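Local coordinates for protein putative mannose-6-phosphate isomerase YvyI (Bacillus subtilis, PDB 1QWR) that probably interconverts D-mannose 6-phosphate and D-fructose 6-phosphate as a zinc-dependent isomerase of the type 1 phosphomannose isomerase family, at residues Val14-Trp20 with Ser37-Trp42. Sequence-based numbering, arbitrary orientation.
Sequences VFKEKIW and STGECW. With SO4 (sulfate ion), chain C.
V14 and K16 pair with W42 and E40 as antiparallel neighbours in the cupin-clan catalytic domain, and a classic beta bulge, in which G39 and E40 both face K16, shows how a strand pair can shift register beside a sulfate-binding site. K16 O is the pivot: E40 N reaches it at 3.2 Å in the carbonyl plane, and G39 N adds a weaker, bent bond. Beyond the bulge, K18 N donates to S37 O, so pairing resumes one residue out of step.

Aromatic contacts divide between the faces. On the side of V14, K16, E40 and W42, the lysine lies over the indole: CG is 3.4 Å from W42 NE1, and the bend at chi2 (-64°) carries CE on over the six-membered ring, 3.7 Å from its centroid. K16 NZ makes a cation-pi contact there while hydrogen-bonding to K49 O. On the reverse face, C41 SG approaches F15 CE1 obliquely at 3.7 Å.

The polar contacts converge on E40 and a sulfate, probably from the crystallisation liquor. W42 NE1 donates to the anti lone pair of E40 OE1 at 2.7 Å, near the indole plane, and K88 NZ salt-bridges the same oxygen. A leucine in place of W42 would probably leave OE1 without its indole donor and the K16 methylenes without their flat support. Water links E40 OE2 to K18 NZ. K18 CB packs over the W20 face, and K18 NZ and W20 NE1 share the sulfate with R196, the probable active-site arginine, consistent with a substrate-phosphate site. W20 NE1 meets sulfate O2 at 2.9 Å, near the indole plane, with an N-H...O angle of 165°.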
# COMPACT_ATOMS: atom_id res chain seq x y z
N VAL A 14 5.37 11.24 -3.56
CA VAL A 14 4.41 11.92 -4.42
C VAL A 14 3.15 12.00 -3.56
O VAL A 14 2.89 11.07 -2.80
CB VAL A 14 4.11 11.05 -5.66
CG1 VAL A 14 2.97 11.66 -6.47
CG2 VAL A 14 5.37 10.93 -6.51
N PHE A 15 2.36 13.07 -3.68
CA PHE A 15 1.16 13.17 -2.86
C PHE A 15 -0.13 13.36 -3.65
O PHE A 15 -0.12 13.92 -4.74
CB PHE A 15 1.31 14.32 -1.85
CG PHE A 15 2.44 14.10 -0.87
CD1 PHE A 15 2.26 13.31 0.26
CD2 PHE A 15 3.69 14.65 -1.11
CE1 PHE A 15 3.33 13.05 1.14
CE2 PHE A 15 4.76 14.41 -0.25
CZ PHE A 15 4.58 13.60 0.88
N LYS A 16 -1.24 12.89 -3.08
CA LYS A 16 -2.53 13.02 -3.73
C LYS A 16 -3.58 13.58 -2.79
O LYS A 16 -3.81 13.03 -1.71
CB LYS A 16 -3.04 11.67 -4.24
CG LYS A 16 -2.16 10.98 -5.26
CD LYS A 16 -2.04 11.79 -6.55
CE LYS A 16 -1.33 10.99 -7.62
NZ LYS A 16 -0.97 11.85 -8.79
N GLU A 17 -4.24 14.66 -3.20
CA GLU A 17 -5.32 15.23 -2.39
C GLU A 17 -6.55 14.32 -2.44
O GLU A 17 -6.82 13.67 -3.45
CB GLU A 17 -5.71 16.61 -2.94
CG GLU A 17 -4.69 17.67 -2.70
CD GLU A 17 -5.05 18.99 -3.37
OE1 GLU A 17 -6.22 19.43 -3.25
OE2 GLU A 17 -4.16 19.58 -4.02
N LYS A 18 -7.30 14.27 -1.34
CA LYS A 18 -8.50 13.45 -1.25
C LYS A 18 -9.50 14.16 -0.36
O LYS A 18 -9.11 14.79 0.63
CB LYS A 18 -8.17 12.09 -0.63
CG LYS A 18 -7.36 11.15 -1.53
CD LYS A 18 -8.26 10.52 -2.60
CE LYS A 18 -7.45 9.58 -3.50
NZ LYS A 18 -8.30 8.82 -4.47
N ILE A 19 -10.78 14.06 -0.70
CA ILE A 19 -11.76 14.73 0.14
C ILE A 19 -11.71 14.16 1.55
O ILE A 19 -12.04 14.86 2.50
CB ILE A 19 -13.20 14.58 -0.43
CG1 ILE A 19 -13.66 13.12 -0.38
CG2 ILE A 19 -13.24 15.08 -1.86
CD1 ILE A 19 -15.15 12.93 -0.80
N TRP A 20 -11.27 12.91 1.68
CA TRP A 20 -11.19 12.27 2.99
C TRP A 20 -9.81 12.40 3.64
O TRP A 20 -9.55 11.84 4.71
CB TRP A 20 -11.57 10.78 2.88
CG TRP A 20 -10.88 10.03 1.76
CD1 TRP A 20 -11.39 9.74 0.52
CD2 TRP A 20 -9.56 9.46 1.79
NE1 TRP A 20 -10.47 9.03 -0.22
CE2 TRP A 20 -9.34 8.84 0.53
CE3 TRP A 20 -8.53 9.42 2.75
CZ2 TRP A 20 -8.14 8.18 0.22
CZ3 TRP A 20 -7.34 8.77 2.44
CH2 TRP A 20 -7.16 8.15 1.18
N SER A 37 -5.89 18.66 2.87
CA SER A 37 -6.72 17.46 2.69
C SER A 37 -5.92 16.50 1.83
O SER A 37 -6.31 16.19 0.71
CB SER A 37 -8.04 17.79 1.96
OG SER A 37 -8.96 18.39 2.85
N THR A 38 -4.78 16.04 2.34
CA THR A 38 -3.93 15.11 1.59
C THR A 38 -4.20 13.70 2.12
O THR A 38 -3.92 13.40 3.27
CB THR A 38 -2.44 15.50 1.75
OG1 THR A 38 -2.23 16.81 1.20
CG2 THR A 38 -1.52 14.49 1.03
N GLY A 39 -4.76 12.85 1.27
CA GLY A 39 -5.07 11.50 1.71
C GLY A 39 -4.03 10.45 1.40
O GLY A 39 -3.89 9.48 2.14
N GLU A 40 -3.27 10.64 0.32
CA GLU A 40 -2.30 9.59 -0.03
C GLU A 40 -0.88 10.06 -0.31
O GLU A 40 -0.65 11.11 -0.90
CB GLU A 40 -2.79 8.80 -1.26
CG GLU A 40 -4.28 8.39 -1.22
CD GLU A 40 -4.68 7.39 -2.33
OE1 GLU A 40 -3.96 7.28 -3.35
OE2 GLU A 40 -5.74 6.73 -2.18
N CYS A 41 0.07 9.25 0.15
CA CYS A 41 1.47 9.45 -0.15
C CYS A 41 1.82 8.21 -0.99
O CYS A 41 1.78 7.10 -0.48
CB CYS A 41 2.33 9.43 1.11
SG CYS A 41 4.11 9.42 0.75
N TRP A 42 2.10 8.41 -2.28
CA TRP A 42 2.52 7.33 -3.17
C TRP A 42 4.03 7.29 -2.88
O TRP A 42 4.82 8.10 -3.40
CB TRP A 42 2.19 7.71 -4.63
CG TRP A 42 0.69 7.67 -4.88
CD1 TRP A 42 -0.31 7.80 -3.95
CD2 TRP A 42 0.03 7.48 -6.14
NE1 TRP A 42 -1.55 7.70 -4.56
CE2 TRP A 42 -1.36 7.50 -5.91
CE3 TRP A 42 0.49 7.28 -7.45
CZ2 TRP A 42 -2.30 7.34 -6.93
CZ3 TRP A 42 -0.44 7.12 -8.48
CH2 TRP A 42 -1.82 7.15 -8.21
S SO4 C . -11.12 6.45 -2.72
O1 SO4 C . -12.35 6.54 -1.89
O2 SO4 C . -10.49 7.77 -2.80
O3 SO4 C . -11.44 5.95 -4.06
O4 SO4 C . -10.19 5.52 -2.07
O HOH W 1 -6.60 6.19 -4.68
O HOH W 2 -11.30 17.36 3.41